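Long-range contacts in ancylostoma secreted protein 1 (PDB 3NT8), which is a secreted two-CAP-domain protein of the human hookworm, probably associated with the transition of infective larvae to parasitism: residues 251-256 against 266-271; 282-287 against 371-376; 327-332 against 356-361. All blocks are in the same frame, centred on the assembly; numbering follows the deposited sequence.

Contact 1: residues 251-256 against 266-271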
loop_
_atom_site.group_PDB
_atom_site.type_symbol
_atom_site.label_atom_id
_atom_site.label_comp_id
_atom_site.label_asym_id
_atom_site.label_seq_id
_atom_site.Cartn_x
_atom_site.Cartn_y
_atom_site.Cartn_z
ATOM N N SER A 251 -15.396 -10.882 -3.207
ATOM C CA SER A 251 -16.107 -10.082 -2.270
ATOM C C SER A 251 -17.283 -9.363 -2.889
ATOM O O SER A 251 -18.377 -9.363 -2.309
ATOM C CB SER A 251 -15.203 -9.107 -1.569
ATOM O OG SER A 251 -15.945 -8.547 -0.489
ATOM N N VAL A 252 -17.056 -8.734 -4.045
ATOM C CA VAL A 252 -18.110 -7.980 -4.706
ATOM C C VAL A 252 -19.221 -8.868 -5.238
ATOM O O VAL A 252 -20.377 -8.445 -5.197
ATOM C CB VAL A 252 -17.554 -7.009 -5.798
ATOM C CG1 VAL A 252 -17.502 -7.655 -7.126
ATOM C CG2 VAL A 252 -18.332 -5.742 -5.877
ATOM N N ALA A 253 -18.906 -10.069 -5.723
ATOM C CA ALA A 253 -19.930 -10.937 -6.232
ATOM C C ALA A 253 -20.873 -11.422 -5.133
ATOM O O ALA A 253 -21.997 -11.738 -5.415
ATOM C CB ALA A 253 -19.350 -12.101 -6.962
ATOM N N ARG A 254 -20.402 -11.483 -3.908
ATOM C CA ARG A 254 -21.160 -12.044 -2.801
ATOM C C ARG A 254 -21.878 -10.972 -2.007
ATOM O O ARG A 254 -22.444 -11.258 -0.987
ATOM C CB ARG A 254 -20.262 -12.889 -1.898
ATOM C CG ARG A 254 -20.050 -14.306 -2.471
ATOM C CD ARG A 254 -19.040 -15.031 -1.660
ATOM N NE ARG A 254 -17.696 -14.458 -1.670
ATOM C CZ ARG A 254 -17.065 -14.039 -0.566
ATOM N NH1 ARG A 254 -17.655 -14.146 0.623
ATOM N NH2 ARG A 254 -15.809 -13.592 -0.624
ATOM N N GLY A 255 -21.853 -9.741 -2.510
ATOM C CA GLY A 255 -22.629 -8.634 -1.920
ATOM C C GLY A 255 -21.954 -8.027 -0.725
ATOM O O GLY A 255 -22.636 -7.566 0.209
ATOM N N LEU A 256 -20.615 -8.115 -0.679
ATOM C CA LEU A 256 -19.946 -7.692 0.566
ATOM C C LEU A 256 -19.271 -6.332 0.499
ATOM O O LEU A 256 -18.872 -5.803 1.539
ATOM C CB LEU A 256 -18.994 -8.786 1.077
ATOM C CG LEU A 256 -19.719 -10.093 1.399
ATOM C CD1 LEU A 256 -18.590 -11.125 1.682
ATOM C CD2 LEU A 256 -20.693 -10.057 2.602
ATOM N N PRO A 266 -24.300 -4.858 -5.532
ATOM C CA PRO A 266 -25.191 -5.978 -5.650
ATOM C C PRO A 266 -24.400 -7.247 -5.910
ATOM O O PRO A 266 -23.237 -7.215 -6.415
ATOM C CB PRO A 266 -26.107 -5.604 -6.872
ATOM C CG PRO A 266 -25.374 -4.516 -7.565
ATOM C CD PRO A 266 -24.598 -3.804 -6.512
ATOM N N LYS A 267 -25.037 -8.366 -5.598
ATOM C CA LYS A 267 -24.484 -9.673 -5.938
ATOM C C LYS A 267 -24.336 -9.909 -7.459
ATOM O O LYS A 267 -25.132 -9.416 -8.268
ATOM C CB LYS A 267 -25.322 -10.769 -5.264
ATOM C CG LYS A 267 -25.266 -10.731 -3.777
ATOM C CD LYS A 267 -26.328 -11.606 -3.171
ATOM C CE LYS A 267 -26.177 -11.590 -1.697
ATOM N NZ LYS A 267 -26.824 -12.768 -1.047
ATOM N N ALA A 268 -23.278 -10.614 -7.838
ATOM C CA ALA A 268 -22.935 -10.836 -9.250
ATOM C C ALA A 268 -23.336 -12.243 -9.588
ATOM O O ALA A 268 -23.003 -13.160 -8.823
ATOM C CB ALA A 268 -21.438 -10.697 -9.454
ATOM N N ALA A 269 -24.026 -12.427 -10.717
ATOM C CA ALA A 269 -24.464 -13.773 -11.157
ATOM C C ALA A 269 -23.408 -14.587 -11.904
ATOM O O ALA A 269 -23.464 -15.833 -11.893
ATOM C CB ALA A 269 -25.736 -13.689 -12.036
ATOM N N LYS A 270 -22.526 -13.919 -12.646
ATOM C CA LYS A 270 -21.528 -14.653 -13.447
ATOM C C LYS A 270 -20.149 -13.984 -13.494
ATOM O O LYS A 270 -19.625 -13.698 -14.587
ATOM C CB LYS A 270 -22.044 -14.904 -14.879
ATOM C CG LYS A 270 -22.464 -13.679 -15.671
ATOM C CD LYS A 270 -22.898 -14.093 -17.048
ATOM C CE LYS A 270 -23.114 -12.797 -17.856
ATOM N NZ LYS A 270 -21.880 -11.833 -17.756
ATOM N N MET A 271 -19.589 -13.744 -12.311
ATOM C CA MET A 271 -18.296 -13.103 -12.129
ATOM C C MET A 271 -17.174 -14.071 -12.358
ATOM O O MET A 271 -16.981 -14.981 -11.586
ATOM C CB MET A 271 -18.188 -12.506 -10.724
ATOM C CG MET A 271 -16.907 -11.704 -10.494
ATOM S SD MET A 271 -16.825 -10.062 -11.300
ATOM C CE MET A 271 -18.209 -9.273 -10.440
#

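Contact 2: residues 282-287 against 371-376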
loop_
_atom_site.group_PDB
_atom_site.type_symbol
_atom_site.label_atom_id
_atom_site.label_comp_id
_atom_site.label_asym_id
_atom_site.label_seq_id
_atom_site.Cartn_x
_atom_site.Cartn_y
_atom_site.Cartn_z
ATOM N N ALA A 282 3.096 -9.062 -21.276
ATOM C CA ALA A 282 4.137 -8.584 -22.192
ATOM C C ALA A 282 3.634 -7.281 -22.776
ATOM O O ALA A 282 4.428 -6.379 -23.024
ATOM C CB ALA A 282 4.372 -9.580 -23.321
ATOM N N SER A 283 2.306 -7.178 -22.965
ATOM C CA SER A 283 1.739 -5.949 -23.496
ATOM C C SER A 283 1.752 -4.842 -22.421
ATOM O O SER A 283 1.924 -3.633 -22.693
ATOM C CB SER A 283 0.317 -6.237 -24.031
ATOM O OG SER A 283 -0.293 -5.064 -24.448
ATOM N N ALA A 284 1.498 -5.217 -21.175
ATOM C CA ALA A 284 1.623 -4.178 -20.152
ATOM C C ALA A 284 3.063 -3.727 -19.933
ATOM O O ALA A 284 3.270 -2.554 -19.607
ATOM C CB ALA A 284 1.050 -4.568 -18.923
ATOM N N ILE A 285 4.022 -4.642 -20.086
ATOM C CA ILE A 285 5.449 -4.351 -19.964
ATOM C C ILE A 285 5.931 -3.357 -21.025
ATOM O O ILE A 285 6.668 -2.450 -20.693
ATOM C CB ILE A 285 6.307 -5.622 -20.014
ATOM C CG1 ILE A 285 6.062 -6.452 -18.748
ATOM C CG2 ILE A 285 7.813 -5.274 -20.174
ATOM C CD1 ILE A 285 6.824 -7.730 -18.700
ATOM N N ARG A 286 5.448 -3.497 -22.267
ATOM C CA ARG A 286 5.806 -2.604 -23.352
ATOM C C ARG A 286 5.449 -1.168 -23.107
ATOM O O ARG A 286 6.227 -0.271 -23.420
ATOM C CB ARG A 286 5.105 -3.073 -24.627
ATOM C CG ARG A 286 5.932 -4.135 -25.351
ATOM C CD ARG A 286 5.465 -4.280 -26.807
ATOM N NE ARG A 286 4.130 -4.832 -26.834
ATOM C CZ ARG A 286 3.848 -6.124 -26.772
ATOM N NH1 ARG A 286 4.838 -7.007 -26.700
ATOM N NH2 ARG A 286 2.569 -6.512 -26.833
ATOM N N HIS A 287 4.241 -0.968 -22.588
ATOM C CA HIS A 287 3.796 0.322 -22.228
ATOM C C HIS A 287 4.447 0.858 -20.939
ATOM O O HIS A 287 4.861 2.053 -20.850
ATOM C CB HIS A 287 2.306 0.271 -22.074
ATOM C CG HIS A 287 1.729 1.577 -21.665
ATOM N ND1 HIS A 287 1.913 2.723 -22.399
ATOM C CD2 HIS A 287 1.019 1.936 -20.569
ATOM C CE1 HIS A 287 1.321 3.726 -21.787
ATOM N NE2 HIS A 287 0.772 3.278 -20.675
ATOM N N GLY A 371 -2.715 -9.174 -16.779
ATOM C CA GLY A 371 -1.223 -9.096 -16.975
ATOM C C GLY A 371 -0.765 -7.712 -16.577
ATOM O O GLY A 371 -1.299 -6.710 -17.082
ATOM N N CYS A 372 0.163 -7.618 -15.619
ATOM C CA CYS A 372 0.546 -6.313 -15.065
ATOM C C CYS A 372 2.050 -6.065 -15.165
ATOM O O CYS A 372 2.823 -7.008 -15.385
ATOM C CB CYS A 372 0.114 -6.209 -13.610
ATOM S SG CYS A 372 -1.645 -6.363 -13.358
ATOM N N ALA A 373 2.458 -4.805 -14.974
ATOM C CA ALA A 373 3.871 -4.459 -14.896
ATOM C C ALA A 373 4.134 -3.419 -13.831
ATOM O O ALA A 373 3.319 -2.584 -13.589
ATOM C CB ALA A 373 4.395 -3.985 -16.254
ATOM N N VAL A 374 5.290 -3.486 -13.175
ATOM C CA VAL A 374 5.724 -2.424 -12.278
ATOM C C VAL A 374 7.142 -2.052 -12.740
ATOM O O VAL A 374 8.074 -2.892 -12.716
ATOM C CB VAL A 374 5.761 -2.853 -10.762
ATOM C CG1 VAL A 374 6.160 -1.688 -9.873
ATOM C CG2 VAL A 374 4.419 -3.328 -10.244
ATOM N N VAL A 375 7.303 -0.795 -13.155
ATOM C CA VAL A 375 8.537 -0.348 -13.844
ATOM C C VAL A 375 9.139 0.762 -12.991
ATOM O O VAL A 375 8.405 1.690 -12.552
ATOM C CB VAL A 375 8.277 0.181 -15.305
ATOM C CG1 VAL A 375 9.615 0.454 -16.045
ATOM C CG2 VAL A 375 7.518 -0.828 -16.122
ATOM N N PHE A 376 10.444 0.672 -12.720
ATOM C CA PHE A 376 11.103 1.767 -11.974
ATOM C C PHE A 376 11.526 2.841 -12.961
ATOM O O PHE A 376 12.470 2.659 -13.729
ATOM C CB PHE A 376 12.286 1.295 -11.155
ATOM C CG PHE A 376 11.949 0.257 -10.077
ATOM C CD1 PHE A 376 10.738 0.282 -9.396
ATOM C CD2 PHE A 376 12.882 -0.688 -9.708
ATOM C CE1 PHE A 376 10.451 -0.657 -8.399
ATOM C CE2 PHE A 376 12.601 -1.633 -8.713
ATOM C CZ PHE A 376 11.350 -1.600 -8.060
#

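Contact 3: residues 327-332 against 356-361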
loop_
_atom_site.group_PDB
_atom_site.type_symbol
_atom_site.label_atom_id
_atom_site.label_comp_id
_atom_site.label_asym_id
_atom_site.label_seq_id
_atom_site.Cartn_x
_atom_site.Cartn_y
_atom_site.Cartn_z
ATOM N N GLN A 327 -5.588 -1.462 -4.749
ATOM C CA GLN A 327 -6.553 -1.011 -3.746
ATOM C C GLN A 327 -7.038 0.390 -4.089
ATOM O O GLN A 327 -8.200 0.686 -3.876
ATOM C CB GLN A 327 -5.939 -1.038 -2.319
ATOM C CG GLN A 327 -5.733 -2.515 -1.770
ATOM C CD GLN A 327 -4.816 -2.528 -0.517
ATOM O OE1 GLN A 327 -3.935 -1.671 -0.367
ATOM N NE2 GLN A 327 -5.044 -3.464 0.377
ATOM N N LEU A 328 -6.127 1.253 -4.559
ATOM C CA LEU A 328 -6.490 2.636 -4.958
ATOM C C LEU A 328 -7.468 2.584 -6.132
ATOM O O LEU A 328 -8.444 3.360 -6.161
ATOM C CB LEU A 328 -5.259 3.488 -5.318
ATOM C CG LEU A 328 -4.472 4.016 -4.098
ATOM C CD1 LEU A 328 -3.020 4.616 -4.405
ATOM C CD2 LEU A 328 -5.313 4.998 -3.202
ATOM N N TRP A 329 -7.229 1.698 -7.076
ATOM C CA TRP A 329 -8.219 1.504 -8.163
ATOM C C TRP A 329 -9.578 1.032 -7.631
ATOM O O TRP A 329 -10.618 1.611 -8.034
ATOM C CB TRP A 329 -7.742 0.522 -9.173
ATOM C CG TRP A 329 -6.488 0.911 -9.867
ATOM C CD1 TRP A 329 -6.050 2.160 -10.110
ATOM C CD2 TRP A 329 -5.520 0.008 -10.459
ATOM N NE1 TRP A 329 -4.840 2.097 -10.790
ATOM C CE2 TRP A 329 -4.498 0.794 -10.998
ATOM C CE3 TRP A 329 -5.415 -1.381 -10.557
ATOM C CZ2 TRP A 329 -3.378 0.237 -11.633
ATOM C CZ3 TRP A 329 -4.250 -1.924 -11.151
ATOM C CH2 TRP A 329 -3.278 -1.124 -11.669
ATOM N N TRP A 330 -9.564 0.005 -6.746
ATOM C CA TRP A 330 -10.767 -0.582 -6.174
ATOM C C TRP A 330 -11.579 0.372 -5.300
ATOM O O TRP A 330 -12.829 0.335 -5.342
ATOM C CB TRP A 330 -10.449 -1.882 -5.401
ATOM C CG TRP A 330 -11.687 -2.680 -5.074
ATOM C CD1 TRP A 330 -12.391 -2.667 -3.892
ATOM C CD2 TRP A 330 -12.421 -3.578 -5.953
ATOM N NE1 TRP A 330 -13.494 -3.513 -3.978
ATOM C CE2 TRP A 330 -13.512 -4.092 -5.221
ATOM C CE3 TRP A 330 -12.236 -4.016 -7.274
ATOM C CZ2 TRP A 330 -14.421 -4.994 -5.778
ATOM C CZ3 TRP A 330 -13.134 -4.908 -7.811
ATOM C CH2 TRP A 330 -14.203 -5.389 -7.072
ATOM N N ASN A 331 -10.864 1.226 -4.536
ATOM C CA ASN A 331 -11.480 2.158 -3.605
ATOM C C ASN A 331 -12.490 3.099 -4.194
ATOM O O ASN A 331 -13.285 3.660 -3.478
ATOM C CB ASN A 331 -10.437 2.876 -2.692
ATOM C CG ASN A 331 -9.861 1.931 -1.641
ATOM O OD1 ASN A 331 -10.473 0.877 -1.344
ATOM N ND2 ASN A 331 -8.648 2.264 -1.102
ATOM N N GLU A 332 -12.463 3.269 -5.512
ATOM C CA GLU A 332 -13.435 4.112 -6.193
ATOM C C GLU A 332 -14.896 3.826 -5.838
ATOM O O GLU A 332 -15.745 4.721 -5.757
ATOM C CB GLU A 332 -13.165 4.089 -7.687
ATOM C CG GLU A 332 -11.733 4.625 -8.018
ATOM C CD GLU A 332 -11.393 4.635 -9.496
ATOM O OE1 GLU A 332 -11.890 3.792 -10.311
ATOM O OE2 GLU A 332 -10.564 5.488 -9.869
ATOM N N ILE A 356 -14.218 6.505 -11.680
ATOM C CA ILE A 356 -14.770 5.215 -11.258
ATOM C C ILE A 356 -14.303 4.077 -12.178
ATOM O O ILE A 356 -14.552 2.889 -11.936
ATOM C CB ILE A 356 -16.319 5.342 -11.197
ATOM C CG1 ILE A 356 -16.935 4.241 -10.368
ATOM C CG2 ILE A 356 -16.954 5.473 -12.640
ATOM C CD1 ILE A 356 -16.985 4.601 -8.892
ATOM N N GLY A 357 -13.585 4.439 -13.226
ATOM C CA GLY A 357 -13.328 3.510 -14.310
ATOM C C GLY A 357 -12.260 2.481 -14.000
ATOM O O GLY A 357 -12.210 1.446 -14.636
ATOM N N HIS A 358 -11.367 2.782 -13.062
ATOM C CA HIS A 358 -10.431 1.756 -12.582
ATOM C C HIS A 358 -11.067 0.608 -11.798
ATOM O O HIS A 358 -10.723 -0.538 -12.023
ATOM C CB HIS A 358 -9.326 2.363 -11.724
ATOM C CG HIS A 358 -8.707 3.570 -12.330
ATOM N ND1 HIS A 358 -8.992 4.846 -11.892
ATOM C CD2 HIS A 358 -7.844 3.699 -13.365
ATOM C CE1 HIS A 358 -8.333 5.711 -12.640
ATOM N NE2 HIS A 358 -7.644 5.042 -13.549
ATOM N N TYR A 359 -11.954 0.933 -10.866
ATOM C CA TYR A 359 -12.797 -0.028 -10.204
ATOM C C TYR A 359 -13.662 -0.873 -11.200
ATOM O O TYR A 359 -13.696 -2.078 -11.110
ATOM C CB TYR A 359 -13.684 0.694 -9.154
ATOM C CG TYR A 359 -14.882 -0.144 -8.805
ATOM C CD1 TYR A 359 -14.791 -1.182 -7.871
ATOM C CD2 TYR A 359 -16.121 0.048 -9.456
ATOM C CE1 TYR A 359 -15.876 -2.009 -7.612
ATOM C CE2 TYR A 359 -17.229 -0.787 -9.164
ATOM C CZ TYR A 359 -17.091 -1.793 -8.220
ATOM O OH TYR A 359 -18.149 -2.635 -7.931
ATOM N N THR A 360 -14.302 -0.258 -12.174
ATOM C CA THR A 360 -15.223 -0.940 -13.079
ATOM C C THR A 360 -14.499 -2.018 -13.862
ATOM O O THR A 360 -14.956 -3.151 -13.945
ATOM C CB THR A 360 -16.023 0.033 -13.950
ATOM O OG1 THR A 360 -15.160 0.991 -14.596
ATOM C CG2 THR A 360 -17.027 0.803 -13.091
ATOM N N GLN A 361 -13.314 -1.692 -14.363
ATOM C CA GLN A 361 -12.541 -2.676 -15.064
ATOM C C GLN A 361 -12.090 -3.812 -14.163
ATOM O O GLN A 361 -11.933 -4.958 -14.609
ATOM C CB GLN A 361 -11.326 -1.993 -15.720
ATOM C CG GLN A 361 -10.416 -2.876 -16.564
ATOM C CD GLN A 361 -11.158 -3.487 -17.730
ATOM O OE1 GLN A 361 -11.247 -2.910 -18.838
ATOM N NE2 GLN A 361 -11.680 -4.679 -17.495
#

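Contact 1: residues 251-256 against 266-271
A253 and A268 meet through both backbone and side chain where helix 235-253 gives way to loop. Among the polar interactions, the amide of A268 donates a nearly straight hydrogen bond to the carbonyl of A253 (A268 N to A253 O 3.0 Å, 163° at the hydrogen). The same oxygen receives a CA-H contact from K267, with K267 CA 3.3 Å from A253 O.

The helix ends in a Schellman motif, in which L256 N bonds to S251 O, with a weaker bond from G255 N to V252 O, and G255, at positive phi (81°), fills the C-prime position. K267 lies extended along this turn, its CG 3.8 Å from G255 N and its CE 3.8 Å from R254 O.

The apolar interactions gather on the buried side. A253 CB abuts A268 CB at 3.5 Å and M271 CB at 4.0 Å. M271 folds back on itself to bring its methyl CE against V252 CG1 (3.8 Å), approaching that side chain crosswise.

One directed bond sets A268 against A253, and the small methyl groups let the backbones come close, so the returning loop of this CAP domain is pinned to the last helical turn.

Contact 2: residues 282-287 against 371-376
The helix-on-sheet layer of the second CAP domain is built here from A284 and I285 of helix 278-288, which lie on G371, C372 and A373 of strand 369-376. The axes of the two segments approach to 6.4 Å and run in the same general direction at 30° to each other. So close an approach is consistent with the small residues at the interface: the helix presents the methyl of A284 to a strand that answers with a glycine and another alanine. A284 CB sits 3.7 Å from G371 O, close against the strand backbone. The carbonyl carbon C of C372 is 4.2 Å from A284 CB. In return A373 CB points at the helix and settles between two successive residues of its backbone, 3.8 Å from A284 O and 3.9 Å from I285 CA.

In the alpha-beta-alpha sandwich characteristic of CAP domains, alternate side chains of a central strand serve the two helical layers, and this strand follows the rule. A373 faces helix 278-288, whereas C372 and V374 turn to the other layer, where both touch F241 of helix 235-253. C372 also carries the disulfide to C385, which ties the strand to its antiparallel neighbour 381-388.

I285 closes one flank of the A373 methyl. With CG1 opposite its carbonyl carbon (chi1 -68°), I285 brings CG1 to 3.9 Å from A373 CB, while CD1 turns away from the methyl. No hydrogen bond links helix to strand; methyl groups pack on methyl groups and on backbone carbonyls. Polar anchoring comes from the helix flanks: S283 OG is hydrogen-bonded to OE1 of Q386, on the adjoining strand, and H287 NE2 to the backbone oxygen of Q294.

Contact 3: residues 327-332 against 356-361
E332 and H358 form the tight part of this contact, with the carboxylate of E332 wedged against the first turn of helix 357-363. H358 ND1 donates to E332 OE2 over 2.6 Å, almost perfectly straight (178°); the oxygen lies in the imidazole plane and is met on its syn side, somewhat out of the carboxylate plane. The other oxygen, OE1, takes the backbone N-H of Y359 at 2.9 Å, on its anti side and tilted further out of that plane. Two bonds, one to each oxygen, thus hold the carboxylate against the first turn. Behind it, I356 CD1 curls back to 3.4 Å from E332 O.

H358 is the histidine of the G-H-Y-T-Q sequence, which matches the CRISP family signature, and the pairing of E332 with H358 is consistent with the glutamate and histidine that line the central cavity of CAP domains.

Y359 extends the close packing. With CG anti to the backbone N (chi1 160°), its ring turns an edge to the face of W330 in a T-shaped (edge-to-face) pair, the centroids of the W330 six-membered ring and the Y359 ring standing 4.8 Å apart and the planes at 67°. W330 is held in turn by a stack with F248 and by a bond from NE1 to E257 OE1.

The fit slackens where W329 meets the ring of H358, a residue partly exposed while the other touching residues are buried. W329 CB and H358 CB do touch at 3.5 Å, but the near-parallel rings are slid apart, the five-membered ring of W329 and the imidazole having centroids 5.0 Å apart with barely any overlap. The W329 indole is secured from another direction, its NE1 bonded to I308 O of strand 305-311.

All three contacts belong to the second CAP domain. Contact 1 is completed first along the chain; the helix of contact 2 follows, then both segments of contact 3, and finally strand 369-376, which returns to finish contact 2. Contacts 1 and 3, with centres 16 Å apart, adjoin each other, since V252 CB packs 3.7 Å from W330 CZ2. Contact 2, where helix 278-288 lies on the sheet, is about 29 Å from contact 1 and 19 Å from contact 3, centre to centre. Helix 235-253 bridges the separation: its end makes contact 1, while F241, earlier in it, covers the strand of contact 2. Segments from 10 to 84 residues apart in sequence are brought together in one domain.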